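Local coordinates for lipolytic protein G-D-S-L family (Chitinophaga pinensis, PDB 4Q7Q), which is of unproven function but, as a member of the GDSL lipase/acylhydrolase family of SGNH hydrolases, probably hydrolyses ester bonds, at residues Val9-Ser14 against Val76-Asn81; Ile15-Asp20 against Gly50-Thr55. All coordinates share one frame; numbering follows the deposited sequence.

Contact 1: residues Val9-Ser14 against Val76-Asn81; sequences VAIGDS and VFLGTN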
loop_
_atom_site.group_PDB
_atom_site.type_symbol
_atom_site.label_atom_id
_atom_site.label_comp_id
_atom_site.label_asym_id
_atom_site.label_seq_id
_atom_site.Cartn_x
_atom_site.Cartn_y
_atom_site.Cartn_z
ATOM N N VAL A 9 1.294 4.365 -15.567
ATOM C CA VAL A 9 0.979 5.271 -14.471
ATOM C C VAL A 9 0.651 4.450 -13.230
ATOM O O VAL A 9 -0.283 3.638 -13.235
ATOM C CB VAL A 9 -0.196 6.208 -14.822
ATOM C CG1 VAL A 9 -0.641 7.009 -13.608
ATOM C CG2 VAL A 9 0.203 7.136 -15.951
ATOM N N ALA A 10 1.450 4.632 -12.181
ATOM C CA ALA A 10 1.243 3.926 -10.927
ATOM C C ALA A 10 0.552 4.853 -9.941
ATOM O O ALA A 10 1.168 5.767 -9.405
ATOM C CB ALA A 10 2.576 3.442 -10.363
ATOM N N ILE A 11 -0.737 4.618 -9.716
ATOM C CA ILE A 11 -1.519 5.424 -8.790
ATOM C C ILE A 11 -1.442 4.757 -7.428
ATOM O O ILE A 11 -1.604 3.537 -7.311
ATOM C CB ILE A 11 -2.990 5.531 -9.255
ATOM C CG1 ILE A 11 -3.043 6.242 -10.607
ATOM C CG2 ILE A 11 -3.863 6.258 -8.216
ATOM C CD1 ILE A 11 -4.396 6.235 -11.252
ATOM N N GLY A 12 -1.195 5.537 -6.393
ATOM C CA GLY A 12 -1.088 4.942 -5.081
ATOM C C GLY A 12 -0.914 5.932 -3.956
ATOM O O GLY A 12 -1.144 7.137 -4.122
ATOM N N ASP A 13 -0.525 5.397 -2.801
ATOM C CA ASP A 13 -0.294 6.179 -1.594
ATOM C C ASP A 13 1.217 6.213 -1.303
ATOM O O ASP A 13 2.014 6.203 -2.238
ATOM C CB ASP A 13 -1.095 5.610 -0.418
ATOM C CG ASP A 13 -0.927 4.098 -0.269
ATOM O OD1 ASP A 13 0.193 3.590 -0.519
ATOM O OD2 ASP A 13 -1.917 3.410 0.086
ATOM N N SER A 14 1.616 6.224 -0.034
ATOM C CA SER A 14 3.037 6.313 0.297
ATOM C C SER A 14 3.836 5.123 -0.215
ATOM O O SER A 14 4.991 5.267 -0.574
ATOM C CB SER A 14 3.248 6.445 1.806
ATOM O OG SER A 14 2.550 5.429 2.487
ATOM N N VAL A 76 -3.521 0.662 -9.698
ATOM C CA VAL A 76 -4.099 1.386 -8.577
ATOM C C VAL A 76 -3.832 0.601 -7.304
ATOM O O VAL A 76 -4.266 -0.543 -7.169
ATOM C CB VAL A 76 -5.618 1.591 -8.756
ATOM C CG1 VAL A 76 -6.205 2.390 -7.591
ATOM C CG2 VAL A 76 -5.898 2.293 -10.084
ATOM N N PHE A 77 -3.117 1.227 -6.376
ATOM C CA PHE A 77 -2.650 0.562 -5.164
ATOM C C PHE A 77 -3.033 1.462 -3.989
ATOM O O PHE A 77 -2.238 2.294 -3.538
ATOM C CB PHE A 77 -1.128 0.401 -5.274
ATOM C CG PHE A 77 -0.488 -0.452 -4.200
ATOM C CD1 PHE A 77 -1.211 -0.987 -3.139
ATOM C CD2 PHE A 77 0.877 -0.701 -4.260
ATOM C CE1 PHE A 77 -0.576 -1.752 -2.163
ATOM C CE2 PHE A 77 1.510 -1.480 -3.301
ATOM C CZ PHE A 77 0.783 -1.995 -2.246
ATOM N N LEU A 78 -4.268 1.307 -3.517
ATOM C CA LEU A 78 -4.858 2.192 -2.518
ATOM C C LEU A 78 -5.698 1.407 -1.532
ATOM O O LEU A 78 -6.176 0.323 -1.846
ATOM C CB LEU A 78 -5.770 3.218 -3.191
ATOM C CG LEU A 78 -5.087 4.220 -4.110
ATOM C CD1 LEU A 78 -6.141 4.927 -4.966
ATOM C CD2 LEU A 78 -4.276 5.214 -3.284
ATOM N N GLY A 79 -5.898 1.974 -0.351
ATOM C CA GLY A 79 -6.843 1.416 0.584
ATOM C C GLY A 79 -6.337 1.341 2.012
ATOM O O GLY A 79 -7.122 1.416 2.960
ATOM N N THR A 80 -5.027 1.209 2.187
ATOM C CA THR A 80 -4.494 1.056 3.531
ATOM C C THR A 80 -4.768 2.302 4.384
ATOM O O THR A 80 -5.095 2.199 5.572
ATOM C CB THR A 80 -2.998 0.640 3.532
ATOM O OG1 THR A 80 -2.661 0.107 4.817
ATOM C CG2 THR A 80 -2.075 1.803 3.195
ATOM N N ASN A 81 -4.699 3.480 3.777
ATOM C CA ASN A 81 -4.990 4.696 4.534
ATOM C C ASN A 81 -6.479 4.881 4.772
ATOM O O ASN A 81 -6.868 5.418 5.805
ATOM C CB ASN A 81 -4.368 5.924 3.872
ATOM C CG ASN A 81 -2.861 5.860 3.861
ATOM O OD1 ASN A 81 -2.250 5.363 4.809
ATOM N ND2 ASN A 81 -2.246 6.341 2.788
HETATM O O HOH W 1 0.448 2.604 -3.063
HETATM O O HOH W 2 -4.353 4.307 0.735
HETATM O O HOH W 3 -2.969 0.564 0.122
HETATM O O HOH W 4 0.327 6.638 2.825
#

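Contact 2: residues Ile15-Asp20 against Gly50-Thr55; sequences ITYLND and GHNGWT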
loop_
_atom_site.group_PDB
_atom_site.type_symbol
_atom_site.label_atom_id
_atom_site.label_comp_id
_atom_site.label_asym_id
_atom_site.label_seq_id
_atom_site.Cartn_x
_atom_site.Cartn_y
_atom_site.Cartn_z
ATOM N N ILE A 15 3.231 3.944 -0.238
ATOM C CA ILE A 15 3.949 2.761 -0.695
ATOM C C ILE A 15 4.444 2.936 -2.143
ATOM O O ILE A 15 5.511 2.441 -2.507
ATOM C CB ILE A 15 3.104 1.499 -0.476
ATOM C CG1 ILE A 15 2.921 1.289 1.030
ATOM C CG2 ILE A 15 3.733 0.279 -1.118
ATOM C CD1 ILE A 15 1.907 0.233 1.412
ATOM N N THR A 16 3.693 3.703 -2.933
ATOM C CA THR A 16 4.056 4.036 -4.309
ATOM C C THR A 16 4.941 5.274 -4.349
ATOM O O THR A 16 5.985 5.281 -4.996
ATOM C CB THR A 16 2.786 4.260 -5.143
ATOM O OG1 THR A 16 2.028 3.045 -5.138
ATOM C CG2 THR A 16 3.119 4.660 -6.574
ATOM N N TYR A 17 4.503 6.317 -3.656
ATOM C CA TYR A 17 5.249 7.569 -3.548
ATOM C C TYR A 17 6.733 7.372 -3.212
ATOM O O TYR A 17 7.615 7.979 -3.836
ATOM C CB TYR A 17 4.591 8.434 -2.474
ATOM C CG TYR A 17 5.365 9.681 -2.089
ATOM C CD1 TYR A 17 5.197 10.873 -2.788
ATOM C CD2 TYR A 17 6.237 9.671 -1.000
ATOM C CE1 TYR A 17 5.891 12.018 -2.424
ATOM C CE2 TYR A 17 6.932 10.798 -0.631
ATOM C CZ TYR A 17 6.758 11.975 -1.344
ATOM O OH TYR A 17 7.453 13.104 -0.977
ATOM N N LEU A 18 7.000 6.508 -2.233
ATOM C CA LEU A 18 8.339 6.360 -1.679
ATOM C C LEU A 18 9.353 5.776 -2.654
ATOM O O LEU A 18 10.552 5.844 -2.396
ATOM C CB LEU A 18 8.298 5.510 -0.406
ATOM C CG LEU A 18 7.660 6.209 0.798
ATOM C CD1 LEU A 18 7.336 5.214 1.932
ATOM C CD2 LEU A 18 8.538 7.365 1.283
ATOM N N ASN A 19 8.880 5.204 -3.762
ATOM C CA ASN A 19 9.778 4.681 -4.791
ATOM C C ASN A 19 10.809 5.717 -5.222
ATOM O O ASN A 19 11.957 5.384 -5.524
ATOM C CB ASN A 19 8.987 4.210 -6.013
ATOM C CG ASN A 19 9.871 3.565 -7.064
ATOM O OD1 ASN A 19 10.187 2.378 -6.985
ATOM N ND2 ASN A 19 10.283 4.350 -8.056
ATOM N N ASP A 20 10.393 6.979 -5.227
ATOM C CA ASP A 20 11.247 8.049 -5.728
ATOM C C ASP A 20 11.671 9.041 -4.656
ATOM O O ASP A 20 12.191 10.114 -4.960
ATOM C CB ASP A 20 10.579 8.737 -6.914
ATOM C CG ASP A 20 10.426 7.798 -8.088
ATOM O OD1 ASP A 20 9.434 7.041 -8.110
ATOM O OD2 ASP A 20 11.329 7.778 -8.961
ATOM N N GLY A 50 1.917 8.195 -6.904
ATOM C CA GLY A 50 1.714 7.867 -5.510
ATOM C C GLY A 50 1.685 9.158 -4.728
ATOM O O GLY A 50 2.551 10.028 -4.900
ATOM N N HIS A 51 0.690 9.286 -3.864
ATOM C CA HIS A 51 0.528 10.485 -3.051
ATOM C C HIS A 51 0.636 10.138 -1.581
ATOM O O HIS A 51 -0.140 9.345 -1.056
ATOM C CB HIS A 51 -0.790 11.171 -3.391
ATOM C CG HIS A 51 -0.826 11.662 -4.798
ATOM N ND1 HIS A 51 -0.555 12.971 -5.134
ATOM C CD2 HIS A 51 -1.030 11.007 -5.963
ATOM C CE1 HIS A 51 -0.618 13.106 -6.445
ATOM N NE2 HIS A 51 -0.900 11.926 -6.975
ATOM N N ASN A 52 1.637 10.728 -0.939
ATOM C CA ASN A 52 2.032 10.364 0.412
ATOM C C ASN A 52 0.904 10.610 1.397
ATOM O O ASN A 52 0.451 11.737 1.554
ATOM C CB ASN A 52 3.286 11.148 0.807
ATOM C CG ASN A 52 3.955 10.590 2.052
ATOM O OD1 ASN A 52 3.587 9.526 2.533
ATOM N ND2 ASN A 52 4.954 11.295 2.560
ATOM N N GLY A 53 0.428 9.543 2.031
ATOM C CA GLY A 53 -0.586 9.664 3.053
ATOM C C GLY A 53 -2.017 9.676 2.566
ATOM O O GLY A 53 -2.928 9.766 3.376
ATOM N N TRP A 54 -2.229 9.603 1.256
ATOM C CA TRP A 54 -3.586 9.765 0.736
ATOM C C TRP A 54 -4.430 8.497 0.807
ATOM O O TRP A 54 -3.931 7.373 0.686
ATOM C CB TRP A 54 -3.578 10.252 -0.716
ATOM C CG TRP A 54 -3.174 11.681 -0.924
ATOM C CD1 TRP A 54 -2.288 12.421 -0.183
ATOM C CD2 TRP A 54 -3.619 12.534 -1.982
ATOM N NE1 TRP A 54 -2.171 13.691 -0.720
ATOM C CE2 TRP A 54 -2.977 13.779 -1.824
ATOM C CE3 TRP A 54 -4.511 12.369 -3.042
ATOM C CZ2 TRP A 54 -3.193 14.845 -2.688
ATOM C CZ3 TRP A 54 -4.723 13.432 -3.904
ATOM C CH2 TRP A 54 -4.077 14.655 -3.713
ATOM N N THR A 55 -5.733 8.705 0.940
ATOM C CA THR A 55 -6.705 7.627 0.836
ATOM C C THR A 55 -7.198 7.527 -0.611
ATOM O O THR A 55 -6.956 8.431 -1.427
ATOM C CB THR A 55 -7.919 7.898 1.723
ATOM O OG1 THR A 55 -8.559 9.094 1.266
ATOM C CG2 THR A 55 -7.493 8.071 3.181
HETATM O O HOH W 5 5.792 13.978 1.294
#

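Contact 1: residues Val9-Ser14 against Val76-Asn81
Ile11 sits beside Val76 in parallel register at the C-terminal ends of strands 6-12 and 73-77. Ile11 O accepts a hydrogen bond from Phe77 N at 2.9 Å. The same oxygen also receives a CA-H...O contact from Val76 CA. The Ile11 side chain lies on the same face of the sheet as Val76. There Ile11 CG2 meets Leu78 CD1 at 4.2 Å, and the two side chains cross at a slant. Helix 56-61 covers Ile11 through Ile59, and helix 104-118 packs on Val76.

Past Gly12 the two chains separate. Leu78 CG stands anti to its own carbonyl carbon (chi1 -66°), which brings CD2 to 3.5 Å from Gly12 C. A water joins the two chains here: it accepts a hydrogen bond from Asp13 N and donates one to Phe77 O, 2.7 Å away.

Asp13 and Ser14 belong to the GDS signature that names the family. Ser14 OG is hydrogen-bonded to His238 NE2, and with Asp235 these residues have charge-relay geometry, consistent with a Ser-His-Asp triad. Gly79 and Asn81 lie in the GTND sequence, which probably corresponds to the GxND block of SGNH hydrolases.

Asp13 is the N-cap of the helix that follows, where OD1 accepts from Ile15 N. Its OD2 faces the other segment. Two waters donate to Asp13 OD2. One, 2.7 Å from Asp13 OD2, accepts from Gly79 N and Asn81 N. The other accepts from Thr80 N. Thr80 CG2 lies 3.5 Å from Asp13 OD2, while Thr80 OG1 is hydrogen-bonded to Arg132 NH1. The Asn81 amide plane is turned 58° from the carboxylate, with ND2 3.5 Å from Asp13 CB.

Ser14 OG is linked to Asn81 ND2 by another water, which accepts from ND2 at 2.6 Å. Asn81 ND2 also donates to Trp54 O.

Contact 2: residues Ile15-Asp20 against Gly50-Thr55
Tyr17 lays one face of its ring against the side chain of Asn52. Asn52 CB is 3.8 Å from the Tyr17 ring centroid and 11° off the normal, a CH-pi contact over the middle of the face. The Asn52 amide continues along the ring, with its plane 15° from the ring plane. Asn52 ND2 lies 3.8 Å from Tyr17 CE2. Tyr17 CG stands anti to the backbone N (chi1 171°), and this carries the ring out from the helix over the loop. Gly50 O approaches the ring edge in its plane, 3.5 Å from Tyr17 CD1. At the far end a water donates to Tyr17 OH and accepts from Asn52 ND2. The hydroxyl is also hydrogen-bonded to Glu24 OE2, and the ring stacks with His21.

Helix 14-17 begins at Ser14, the probable nucleophile of this SGNH hydrolase, and lies beside the loop after strand 44-50, which makes a type II turn from His51 to Trp54. A leucine in place of Tyr17 would probably leave Glu24 and the shared water without their hydroxyl mate and the Asn52 side chain without its flat support.

Thr16 CG2 points at the backbone, 3.7 Å from Gly50 CA, while its OG1 is hydrogen-bonded to Tyr33 OH. With no side chain, Gly50 lets Tyr17 CA come within 4.1 Å of Gly50 CA. His51 turns away, and its NE2 is hydrogen-bonded to Gln49 OE1.

Overall arrangement
Contact 1 is the buried one, and contact 2 is partly buried, with Asn52 exposed. The two touch. Strand 6-12 runs on into helix 14-17, so residues 9-14 and 15-20 are consecutive. Strand 6-12 lies between strands 73-77 and 44-50 in the parallel sheet, and each contact takes in the loop that leaves one of these neighbours. Gly12 O is probably hydrogen-bonded to His51 N at 2.8 Å, tying residues 9-14 to the loop of contact 2. Contact 1 combines strand pairing, an apolar face and bridging waters near the probable active site. Contact 2 has no direct hydrogen bond between its segments and relies on an aromatic face, close backbone packing and one water.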